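Local coordinates for glutathione s-transferase S2 (Nilaparvata lugens, PDB 5H5L), which binds glutathione and, as a sigma-class glutathione transferase also named prostaglandin D synthase, probably couples it to electrophilic substrates with release of a halide, at residues L6-F9 against N10-G13; L14-P17 against I18-L22; K148-W151 against G152-Y155; K189-A192 against W193-R197. One frame throughout, in Å; residues are numbered along the deposited sequence.

Contact 1: residues L6-F9 against N10-G13; sequences LTYF and NFAG. With GSH (glutathione), chain E.
The rings of Y8, F9 and F11 gather where strand 4-9 runs out into the 10-13 turn. Y8 turns the CE2 edge of its ring toward one face of F11, a T-shaped pair with planes at 67°; CE2 of Y8 lies 4.1 Å from CE1 of F11, nearer the rim of that ring than its middle. F9 and F11 point the same way with almost parallel planes, but are strongly offset, with little of one ring over the other, and the real touch is CB of F9 on CE2 of F11 at 3.4 Å. The backbone reverses through an inverse gamma turn centred on N10, with a weak hydrogen bond from F11 N to F9 O (3.0 Å). In this thioredoxin-like domain the turn joins the first strand to the first helix beside the glutathione site. With CG of Y8 anti to the backbone N (chi1 -173°), the phenol passes G13, whose CA is 3.6 Å from Y8 OH. That hydroxyl is hydrogen-bonded to L14 N and stands 3.2 Å from SG2 of glutathione, which lies at the ring edge. A phenylalanine in place of Y8 would probably leave the glutathione sulfur and L14 N without their polar neighbour.

Contact 2: residues L14-P17 against I18-L22; sequences LGEP and IRWML. With GSH (glutathione), chain E.
R19 runs back along the first turn of helix 15-25 and crosses the side chain of E16 at about a right angle. CB of R19 sits 3.6 Å from E16 O, and R19 CG packs on G15 O, the carbonyl that also accepts the R19 backbone N-H. Beyond CG the chain is extended as far as NE, carrying CD of R19 past E16 OE1 at 3.5 Å. NE pairs with D31. At the tip, R19 NH1 meets E16 OE1 at 3.0 Å in a salt bridge close to the guanidinium plane, and also bonds F11 O, while NH2 takes F9 O. A bend at chi2 (67°) lets E16 present its second oxygen to W20, whose NE1 donates to E16 OE2 at 2.8 Å from the anti side, with carboxylate and indole planes 82° apart. W193 and R197 grip that same oxygen. With alanine's methyl group in place of the E16 carboxylate, R19 NH1 is likely to lose its charged mate and W20 NE1 its acceptor. L14 brings CD1 to 3.6 Å from SG2 of glutathione. Helix 15-25 crosses over between strands 4-9 and 30-34 of a beta-alpha-beta unit, M21 resting on helix 64-75 and P17 on helix 151-164.

Contact 3: residues K148-W151 against G152-Y155; sequences KLSW and GDIY
S150 and D153 clasp each other across the first turn of helix 151-164 as a capping box. S150 is the N-cap: its OG stands between the backbone N and the carbonyl carbon (chi1 72°), from where it accepts a weak hydrogen bond from D153 N at 3.4 Å. The return bond is the firmer one, S150 N to D153 OD2 at 2.7 Å, reaching the carboxylate on its anti side and tilted out of its plane. D153 has CG anti to its own carbonyl carbon (chi1 -59°), which swings the carboxylate back past the helix start; there OD2 also brushes CD1 of L149, while OD1 is taken by L144 N. A water lies 2.8 Å from S150 OG and 2.6 Å from D153 OD2, joining the two polar side chains by a second route, and also reaches K148 O. Such a capping box at the start of this helix is a familiar feature of the C-terminal domain of glutathione transferases. W151 folds its indole over its own chain, one face above G152 N, and CA of G152 makes a CH-pi contact 4.3 Å from the centroid of the six-membered ring. The ring of Y155 projects from the turn, and its OH bonds S64 and R99 near glutathione. W151 wedges against helices 64-75 and 82-106, whereas I154 rests on W20 and M21 of helix 15-25.

Contact 4: residues K189-A192 against W193-R197; sequences KIKA and WIEKR
I190 O receives the backbone N-H of I194 at 2.8 Å, the shortest polar bond between 189-192 and 193-197, and the donor comes almost straight at the carbonyl. The side chain of I194 closes around the same oxygen, CG1 of I194 lying 3.3 Å from I190 O. CD1 of I194 then goes on to touch CG2 of I190 at 3.7 Å. Similar backbone bonds join K189 to W193, K191 to E195 and A192 to K196, so this is regular alpha-helix up to K196; R197 is the first residue to leave helical geometry. On the exposed side K191 and E195, one turn apart, form a salt bridge with NZ of K191 2.9 Å from OE2 of E195, met nearly along the C-O axis. K191 starts extended and bends only at its last torsion (chi4 -66°), which turns the ammonium group toward the carboxylate. On the inner side W193 carries its indole away from the first turn, CG being anti to the backbone N (chi1 168°), and CB of R197 lies 3.4 Å above one face of that ring, toward its rim. The R197 guanidinium has CG1 of I194 over its centre, 4.1 Å from the plane. R197 NH1 forms salt bridges with E161 of helix 151-164 and with E16, whose OE2 also accepts from W193 NE1. Helix 188-196 lies against helix 15-25 through W193 and I190, both of which touch W20, with K189 making a cation-pi contact with Y24; I190 and I194 also pack on helix 175-185.

Overall arrangement
From the N terminus, contact 1 turns out of strand 4-9 and passes directly into contact 2 on helix 15-25; R19 reaches back to carbonyls of the turn, and both contacts touch glutathione. Each contact is local, and the four follow in series, none nested in or crossing another. Contacts 3 and 4 come much later, in the C-terminal domain, yet both return to contact 2, which ties the two domains together. P17, W20 and M21 pack on I154 and Y155 of contact 3, while E16 and W20 meet W193 and R197 of contact 4. Contacts 3 and 4 touch lightly through I154 and I190. Contact 1 touches neither, its centre lying about 20 Å from that of contact 3.

Contact 1: residues L6-F9 against N10-G13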
loop_
_atom_site.group_PDB
_atom_site.type_symbol
_atom_site.label_atom_id
_atom_site.label_comp_id
_atom_site.label_asym_id
_atom_site.label_seq_id
_atom_site.Cartn_x
_atom_site.Cartn_y
_atom_site.Cartn_z
ATOM N N LEU B 6 20.518 -3.166 -1.531
ATOM C CA LEU B 6 19.238 -3.830 -1.748
ATOM C C LEU B 6 19.384 -5.336 -1.640
ATOM O O LEU B 6 20.245 -5.921 -2.297
ATOM C CB LEU B 6 18.675 -3.458 -3.129
ATOM C CG LEU B 6 17.425 -4.192 -3.608
ATOM C CD1 LEU B 6 16.207 -3.766 -2.758
ATOM C CD2 LEU B 6 17.146 -3.909 -5.124
ATOM N N THR B 7 18.534 -5.965 -0.824
ATOM C CA THR B 7 18.429 -7.407 -0.753
ATOM C C THR B 7 17.090 -7.821 -1.312
ATOM O O THR B 7 16.049 -7.406 -0.800
ATOM C CB THR B 7 18.570 -7.915 0.687
ATOM O OG1 THR B 7 19.825 -7.495 1.215
ATOM C CG2 THR B 7 18.455 -9.424 0.755
ATOM N N TYR B 8 17.125 -8.687 -2.319
ATOM C CA TYR B 8 15.938 -9.288 -2.879
ATOM C C TYR B 8 16.397 -10.593 -3.522
ATOM O O TYR B 8 17.581 -10.915 -3.522
ATOM C CB TYR B 8 15.242 -8.340 -3.877
ATOM C CG TYR B 8 13.914 -8.857 -4.350
ATOM C CD1 TYR B 8 12.817 -8.864 -3.506
ATOM C CD2 TYR B 8 13.748 -9.345 -5.640
ATOM C CE1 TYR B 8 11.602 -9.356 -3.925
ATOM C CE2 TYR B 8 12.522 -9.842 -6.063
ATOM C CZ TYR B 8 11.461 -9.839 -5.203
ATOM O OH TYR B 8 10.230 -10.320 -5.592
ATOM N N PHE B 9 15.439 -11.355 -4.018
ATOM C CA PHE B 9 15.732 -12.577 -4.732
ATOM C C PHE B 9 16.410 -12.278 -6.070
ATOM O O PHE B 9 16.484 -11.130 -6.536
ATOM C CB PHE B 9 14.453 -13.362 -4.956
ATOM C CG PHE B 9 13.816 -13.867 -3.698
ATOM C CD1 PHE B 9 14.437 -14.825 -2.926
ATOM C CD2 PHE B 9 12.574 -13.405 -3.305
ATOM C CE1 PHE B 9 13.834 -15.316 -1.767
ATOM C CE2 PHE B 9 11.964 -13.889 -2.148
ATOM C CZ PHE B 9 12.600 -14.840 -1.381
ATOM N N ASN B 10 16.918 -13.343 -6.696
ATOM C CA ASN B 10 17.581 -13.233 -7.997
ATOM C C ASN B 10 16.540 -13.331 -9.116
ATOM O O ASN B 10 16.481 -14.291 -9.881
ATOM C CB ASN B 10 18.670 -14.297 -8.135
ATOM C CG ASN B 10 19.868 -13.820 -8.966
ATOM O OD1 ASN B 10 19.742 -12.982 -9.867
ATOM N ND2 ASN B 10 21.042 -14.365 -8.660
ATOM N N PHE B 11 15.659 -12.331 -9.124
ATOM C CA PHE B 11 14.836 -11.981 -10.274
ATOM C C PHE B 11 14.291 -10.570 -10.061
ATOM O O PHE B 11 14.640 -9.882 -9.095
ATOM C CB PHE B 11 13.725 -13.008 -10.514
ATOM C CG PHE B 11 12.798 -13.238 -9.345
ATOM C CD1 PHE B 11 11.571 -12.598 -9.281
ATOM C CD2 PHE B 11 13.121 -14.158 -8.355
ATOM C CE1 PHE B 11 10.693 -12.833 -8.223
ATOM C CE2 PHE B 11 12.250 -14.406 -7.290
ATOM C CZ PHE B 11 11.036 -13.741 -7.223
ATOM N N ALA B 12 13.447 -10.129 -10.994
ATOM C CA ALA B 12 12.926 -8.768 -10.973
ATOM C C ALA B 12 11.957 -8.578 -9.814
ATOM O O ALA B 12 12.313 -7.954 -8.813
ATOM C CB ALA B 12 12.246 -8.445 -12.308
ATOM N N GLY B 13 10.743 -9.110 -9.950
ATOM C CA GLY B 13 9.737 -9.057 -8.900
ATOM C C GLY B 13 9.626 -7.667 -8.311
ATOM O O GLY B 13 9.669 -6.657 -9.026
HETATM N N1 GSH E . 4.272 -5.352 0.777
HETATM C CA1 GSH E . 5.604 -5.915 0.585
HETATM C C1 GSH E . 6.374 -5.038 -0.417
HETATM O O11 GSH E . 5.731 -4.397 -1.310
HETATM O O12 GSH E . 7.638 -4.951 -0.373
HETATM C CB1 GSH E . 5.480 -7.332 -0.037
HETATM C CG1 GSH E . 6.856 -7.976 0.015
HETATM C CD1 GSH E . 6.746 -9.464 -0.453
HETATM O OE1 GSH E . 5.699 -9.963 -0.693
HETATM N N2 GSH E . 7.985 -10.236 -0.587
HETATM C CA2 GSH E . 7.901 -11.618 -1.044
HETATM C C2 GSH E . 8.655 -12.504 -0.070
HETATM O O2 GSH E . 9.489 -12.038 0.632
HETATM C CB2 GSH E . 8.594 -11.691 -2.387
HETATM S SG2 GSH E . 7.816 -10.594 -3.567
HETATM N N3 GSH E . 8.367 -13.929 -0.058
HETATM C CA3 GSH E . 9.111 -14.808 0.837
HETATM C C3 GSH E . 8.268 -15.160 2.048
HETATM O O31 GSH E . 7.129 -14.665 2.208
HETATM O O32 GSH E . 8.746 -15.959 2.870
#

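Contact 2: residues L14-P17 against I18-L22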
loop_
_atom_site.group_PDB
_atom_site.type_symbol
_atom_site.label_atom_id
_atom_site.label_comp_id
_atom_site.label_asym_id
_atom_site.label_seq_id
_atom_site.Cartn_x
_atom_site.Cartn_y
_atom_site.Cartn_z
ATOM N N LEU B 14 9.502 -7.615 -6.983
ATOM C CA LEU B 14 9.415 -6.360 -6.244
ATOM C C LEU B 14 10.753 -5.684 -5.993
ATOM O O LEU B 14 10.785 -4.542 -5.509
ATOM C CB LEU B 14 8.725 -6.613 -4.898
ATOM C CG LEU B 14 7.241 -6.939 -5.042
ATOM C CD1 LEU B 14 6.578 -7.181 -3.678
ATOM C CD2 LEU B 14 6.550 -5.792 -5.781
ATOM N N GLY B 15 11.872 -6.349 -6.254
ATOM C CA GLY B 15 13.123 -5.633 -6.175
ATOM C C GLY B 15 13.308 -4.655 -7.318
ATOM O O GLY B 15 13.943 -3.616 -7.155
ATOM N N GLU B 16 12.737 -4.961 -8.491
ATOM C CA GLU B 16 13.078 -4.206 -9.699
ATOM C C GLU B 16 12.651 -2.753 -9.642
ATOM O O GLU B 16 13.438 -1.888 -10.071
ATOM C CB GLU B 16 12.449 -4.894 -10.921
ATOM C CG GLU B 16 13.110 -4.546 -12.257
ATOM C CD GLU B 16 14.536 -5.076 -12.373
ATOM O OE1 GLU B 16 14.901 -5.939 -11.540
ATOM O OE2 GLU B 16 15.283 -4.630 -13.285
ATOM N N PRO B 17 11.478 -2.403 -9.121
ATOM C CA PRO B 17 11.170 -0.984 -8.988
ATOM C C PRO B 17 12.219 -0.232 -8.207
ATOM O O PRO B 17 12.549 0.905 -8.562
ATOM C CB PRO B 17 9.800 -0.982 -8.299
ATOM C CG PRO B 17 9.515 -2.329 -7.930
ATOM C CD PRO B 17 10.349 -3.251 -8.707
ATOM N N ILE B 18 12.798 -0.846 -7.172
ATOM C CA ILE B 18 13.821 -0.140 -6.412
ATOM C C ILE B 18 15.115 -0.047 -7.216
ATOM O O ILE B 18 15.767 1.004 -7.258
ATOM C CB ILE B 18 14.033 -0.838 -5.057
ATOM C CG1 ILE B 18 12.744 -0.799 -4.221
ATOM C CG2 ILE B 18 15.150 -0.152 -4.284
ATOM C CD1 ILE B 18 12.704 -1.776 -3.095
ATOM N N ARG B 19 15.494 -1.134 -7.895
ATOM C CA ARG B 19 16.674 -1.072 -8.759
ATOM C C ARG B 19 16.515 -0.008 -9.839
ATOM O O ARG B 19 17.451 0.761 -10.114
ATOM C CB ARG B 19 16.937 -2.445 -9.390
ATOM C CG ARG B 19 17.269 -3.572 -8.404
ATOM C CD ARG B 19 17.180 -4.948 -9.069
ATOM N NE ARG B 19 17.416 -6.076 -8.170
ATOM C CZ ARG B 19 16.698 -7.190 -8.151
ATOM N NH1 ARG B 19 15.663 -7.349 -8.971
ATOM N NH2 ARG B 19 16.996 -8.153 -7.289
ATOM N N TRP B 20 15.337 0.060 -10.473
ATOM C CA TRP B 20 15.141 1.080 -11.497
ATOM C C TRP B 20 15.214 2.472 -10.907
ATOM O O TRP B 20 15.782 3.375 -11.521
ATOM C CB TRP B 20 13.798 0.918 -12.228
ATOM C CG TRP B 20 13.725 -0.263 -13.164
ATOM C CD1 TRP B 20 14.542 -1.348 -13.170
ATOM C CD2 TRP B 20 12.774 -0.473 -14.230
ATOM N NE1 TRP B 20 14.162 -2.226 -14.163
ATOM C CE2 TRP B 20 13.078 -1.709 -14.821
ATOM C CE3 TRP B 20 11.690 0.258 -14.720
ATOM C CZ2 TRP B 20 12.356 -2.229 -15.868
ATOM C CZ3 TRP B 20 10.968 -0.263 -15.774
ATOM C CH2 TRP B 20 11.318 -1.484 -16.346
ATOM N N MET B 21 14.608 2.689 -9.735
ATOM C CA MET B 21 14.651 4.022 -9.129
ATOM C C MET B 21 16.080 4.414 -8.761
ATOM O O MET B 21 16.493 5.566 -8.953
ATOM C CB MET B 21 13.747 4.070 -7.896
ATOM C CG MET B 21 12.244 4.126 -8.203
ATOM S SD MET B 21 11.789 5.454 -9.304
ATOM C CE MET B 21 12.331 6.859 -8.419
ATOM N N LEU B 22 16.840 3.479 -8.233
ATOM C CA LEU B 22 18.225 3.796 -7.878
ATOM C C LEU B 22 19.047 4.059 -9.137
ATOM O O LEU B 22 19.884 4.971 -9.158
ATOM C CB LEU B 22 18.822 2.657 -7.064
ATOM C CG LEU B 22 18.272 2.485 -5.637
ATOM C CD1 LEU B 22 18.738 1.194 -5.098
ATOM C CD2 LEU B 22 18.768 3.610 -4.764
HETATM N N1 GSH E . 4.272 -5.352 0.777
HETATM C CA1 GSH E . 5.604 -5.915 0.585
HETATM C C1 GSH E . 6.374 -5.038 -0.417
HETATM O O11 GSH E . 5.731 -4.397 -1.310
HETATM O O12 GSH E . 7.638 -4.951 -0.373
HETATM C CB1 GSH E . 5.480 -7.332 -0.037
HETATM C CG1 GSH E . 6.856 -7.976 0.015
HETATM C CD1 GSH E . 6.746 -9.464 -0.453
HETATM O OE1 GSH E . 5.699 -9.963 -0.693
HETATM N N2 GSH E . 7.985 -10.236 -0.587
HETATM C CA2 GSH E . 7.901 -11.618 -1.044
HETATM C C2 GSH E . 8.655 -12.504 -0.070
HETATM O O2 GSH E . 9.489 -12.038 0.632
HETATM C CB2 GSH E . 8.594 -11.691 -2.387
HETATM S SG2 GSH E . 7.816 -10.594 -3.567
HETATM N N3 GSH E . 8.367 -13.929 -0.058
HETATM C CA3 GSH E . 9.111 -14.808 0.837
HETATM C C3 GSH E . 8.268 -15.160 2.048
HETATM O O31 GSH E . 7.129 -14.665 2.208
HETATM O O32 GSH E . 8.746 -15.959 2.870
#

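Contact 3: residues K148-W151 against G152-Y155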
loop_
_atom_site.group_PDB
_atom_site.type_symbol
_atom_site.label_atom_id
_atom_site.label_comp_id
_atom_site.label_asym_id
_atom_site.label_seq_id
_atom_site.Cartn_x
_atom_site.Cartn_y
_atom_site.Cartn_z
ATOM N N LYS B 148 2.698 13.865 -16.043
ATOM C CA LYS B 148 4.158 13.875 -16.055
ATOM C C LYS B 148 4.699 12.611 -15.396
ATOM O O LYS B 148 4.012 11.950 -14.608
ATOM C CB LYS B 148 4.735 15.127 -15.362
ATOM C CG LYS B 148 4.323 15.323 -13.908
ATOM C CD LYS B 148 4.730 16.714 -13.342
ATOM C CE LYS B 148 4.268 16.873 -11.902
ATOM N NZ LYS B 148 4.415 18.217 -11.267
ATOM N N LEU B 149 5.945 12.293 -15.745
ATOM C CA LEU B 149 6.621 11.100 -15.246
ATOM C C LEU B 149 6.685 11.102 -13.717
ATOM O O LEU B 149 7.046 12.107 -13.098
ATOM C CB LEU B 149 8.035 11.021 -15.810
ATOM C CG LEU B 149 8.804 9.741 -15.442
ATOM C CD1 LEU B 149 8.282 8.554 -16.230
ATOM C CD2 LEU B 149 10.266 9.891 -15.681
ATOM N N SER B 150 6.341 9.974 -13.111
ATOM C CA SER B 150 6.431 9.829 -11.670
ATOM C C SER B 150 7.106 8.515 -11.301
ATOM O O SER B 150 7.299 7.631 -12.138
ATOM C CB SER B 150 5.042 9.911 -11.022
ATOM O OG SER B 150 4.248 8.755 -11.263
ATOM N N TRP B 151 7.465 8.390 -10.001
ATOM C CA TRP B 151 7.931 7.106 -9.483
ATOM C C TRP B 151 6.861 6.050 -9.677
ATOM O O TRP B 151 7.167 4.867 -9.837
ATOM C CB TRP B 151 8.315 7.225 -7.981
ATOM C CG TRP B 151 7.133 7.473 -7.087
ATOM C CD1 TRP B 151 6.639 8.695 -6.695
ATOM C CD2 TRP B 151 6.293 6.492 -6.482
ATOM N NE1 TRP B 151 5.559 8.529 -5.885
ATOM C CE2 TRP B 151 5.324 7.185 -5.741
ATOM C CE3 TRP B 151 6.259 5.088 -6.503
ATOM C CZ2 TRP B 151 4.341 6.540 -5.028
ATOM C CZ3 TRP B 151 5.280 4.442 -5.800
ATOM C CH2 TRP B 151 4.319 5.156 -5.077
ATOM N N GLY B 152 5.601 6.466 -9.694
ATOM C CA GLY B 152 4.538 5.534 -9.958
ATOM C C GLY B 152 4.661 4.857 -11.319
ATOM O O GLY B 152 4.441 3.648 -11.445
ATOM N N ASP B 153 4.979 5.631 -12.355
ATOM C CA ASP B 153 5.185 5.035 -13.683
ATOM C C ASP B 153 6.280 3.975 -13.645
ATOM O O ASP B 153 6.158 2.899 -14.244
ATOM C CB ASP B 153 5.555 6.130 -14.695
ATOM C CG ASP B 153 4.490 7.200 -14.825
ATOM O OD1 ASP B 153 3.314 6.842 -15.053
ATOM O OD2 ASP B 153 4.819 8.401 -14.654
ATOM N N ILE B 154 7.362 4.263 -12.944
ATOM C CA ILE B 154 8.478 3.342 -12.883
ATOM C C ILE B 154 8.114 2.093 -12.107
ATOM O O ILE B 154 8.447 0.987 -12.516
ATOM C CB ILE B 154 9.676 4.110 -12.312
ATOM C CG1 ILE B 154 10.111 5.138 -13.380
ATOM C CG2 ILE B 154 10.822 3.180 -11.988
ATOM C CD1 ILE B 154 11.130 6.139 -12.911
ATOM N N TYR B 155 7.397 2.245 -10.999
ATOM C CA TYR B 155 6.950 1.085 -10.244
ATOM C C TYR B 155 6.018 0.222 -11.090
ATOM O O TYR B 155 6.175 -0.997 -11.168
ATOM C CB TYR B 155 6.266 1.591 -8.971
ATOM C CG TYR B 155 5.910 0.556 -7.943
ATOM C CD1 TYR B 155 6.765 0.298 -6.874
ATOM C CD2 TYR B 155 4.692 -0.118 -7.992
ATOM C CE1 TYR B 155 6.430 -0.620 -5.891
ATOM C CE2 TYR B 155 4.360 -1.041 -7.024
ATOM C CZ TYR B 155 5.247 -1.281 -5.971
ATOM O OH TYR B 155 4.915 -2.202 -5.013
HETATM O O HOH W 1 2.832 9.674 -13.449
#

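Contact 4: residues K189-A192 against W193-R197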
loop_
_atom_site.group_PDB
_atom_site.type_symbol
_atom_site.label_atom_id
_atom_site.label_comp_id
_atom_site.label_asym_id
_atom_site.label_seq_id
_atom_site.Cartn_x
_atom_site.Cartn_y
_atom_site.Cartn_z
ATOM N N LYS B 189 18.907 5.919 -18.072
ATOM C CA LYS B 189 19.469 5.147 -16.977
ATOM C C LYS B 189 18.691 3.867 -16.762
ATOM O O LYS B 189 19.277 2.831 -16.429
ATOM C CB LYS B 189 19.537 6.009 -15.730
ATOM C CG LYS B 189 20.483 7.214 -15.948
ATOM C CD LYS B 189 20.234 8.377 -14.999
ATOM C CE LYS B 189 18.762 8.846 -15.066
ATOM N NZ LYS B 189 18.548 10.330 -15.069
ATOM N N ILE B 190 17.387 3.877 -17.009
ATOM C CA ILE B 190 16.663 2.621 -16.877
ATOM C C ILE B 190 17.059 1.678 -18.008
ATOM O O ILE B 190 17.341 0.492 -17.789
ATOM C CB ILE B 190 15.148 2.899 -16.802
ATOM C CG1 ILE B 190 14.861 3.647 -15.461
ATOM C CG2 ILE B 190 14.382 1.602 -16.919
ATOM C CD1 ILE B 190 13.421 4.094 -15.242
ATOM N N LYS B 191 17.143 2.213 -19.226
ATOM C CA LYS B 191 17.632 1.460 -20.379
ATOM C C LYS B 191 18.977 0.802 -20.091
ATOM O O LYS B 191 19.171 -0.395 -20.322
ATOM C CB LYS B 191 17.756 2.424 -21.558
ATOM C CG LYS B 191 17.779 1.763 -22.921
ATOM C CD LYS B 191 17.812 2.822 -24.006
ATOM C CE LYS B 191 17.803 2.191 -25.386
ATOM N NZ LYS B 191 19.046 1.424 -25.630
ATOM N N ALA B 192 19.928 1.596 -19.627
ATOM C CA ALA B 192 21.222 1.066 -19.216
ATOM C C ALA B 192 21.065 -0.089 -18.243
ATOM O O ALA B 192 21.668 -1.155 -18.416
ATOM C CB ALA B 192 22.052 2.181 -18.583
ATOM N N TRP B 193 20.272 0.113 -17.184
ATOM C CA TRP B 193 20.112 -0.943 -16.193
ATOM C C TRP B 193 19.582 -2.203 -16.838
ATOM O O TRP B 193 20.043 -3.308 -16.544
ATOM C CB TRP B 193 19.169 -0.500 -15.059
ATOM C CG TRP B 193 18.811 -1.677 -14.262
ATOM C CD1 TRP B 193 17.673 -2.406 -14.335
ATOM C CD2 TRP B 193 19.647 -2.325 -13.313
ATOM N NE1 TRP B 193 17.736 -3.469 -13.475
ATOM C CE2 TRP B 193 18.940 -3.435 -12.825
ATOM C CE3 TRP B 193 20.930 -2.071 -12.824
ATOM C CZ2 TRP B 193 19.478 -4.299 -11.878
ATOM C CZ3 TRP B 193 21.449 -2.915 -11.873
ATOM C CH2 TRP B 193 20.729 -4.021 -11.416
ATOM N N ILE B 194 18.599 -2.057 -17.713
ATOM C CA ILE B 194 18.020 -3.212 -18.380
ATOM C C ILE B 194 19.087 -3.928 -19.196
ATOM O O ILE B 194 19.123 -5.160 -19.250
ATOM C CB ILE B 194 16.831 -2.758 -19.250
ATOM C CG1 ILE B 194 15.666 -2.303 -18.343
ATOM C CG2 ILE B 194 16.414 -3.867 -20.206
ATOM C CD1 ILE B 194 14.667 -1.458 -19.041
ATOM N N GLU B 195 19.977 -3.165 -19.829
ATOM C CA GLU B 195 21.005 -3.770 -20.668
ATOM C C GLU B 195 22.036 -4.508 -19.826
ATOM O O GLU B 195 22.451 -5.619 -20.179
ATOM C CB GLU B 195 21.689 -2.700 -21.518
ATOM C CG GLU B 195 20.848 -2.173 -22.659
ATOM C CD GLU B 195 21.415 -0.885 -23.222
ATOM O OE1 GLU B 195 22.460 -0.432 -22.703
ATOM O OE2 GLU B 195 20.814 -0.320 -24.164
ATOM N N LYS B 196 22.467 -3.909 -18.715
ATOM C CA LYS B 196 23.527 -4.507 -17.919
ATOM C C LYS B 196 23.008 -5.444 -16.841
ATOM O O LYS B 196 23.790 -6.243 -16.311
ATOM C CB LYS B 196 24.404 -3.411 -17.293
ATOM C CG LYS B 196 23.959 -2.858 -15.926
ATOM C CD LYS B 196 25.078 -2.110 -15.242
ATOM C CE LYS B 196 24.753 -1.862 -13.777
ATOM N NZ LYS B 196 25.953 -1.474 -12.977
ATOM N N ARG B 197 21.717 -5.397 -16.517
ATOM C CA ARG B 197 21.233 -6.170 -15.384
ATOM C C ARG B 197 21.441 -7.661 -15.644
ATOM O O ARG B 197 21.478 -8.101 -16.799
ATOM C CB ARG B 197 19.753 -5.903 -15.115
ATOM C CG ARG B 197 18.817 -6.432 -16.204
ATOM C CD ARG B 197 17.358 -6.076 -15.907
ATOM N NE ARG B 197 16.436 -6.486 -16.967
ATOM C CZ ARG B 197 15.132 -6.224 -16.961
ATOM N NH1 ARG B 197 14.591 -5.546 -15.948
ATOM N NH2 ARG B 197 14.365 -6.633 -17.963
#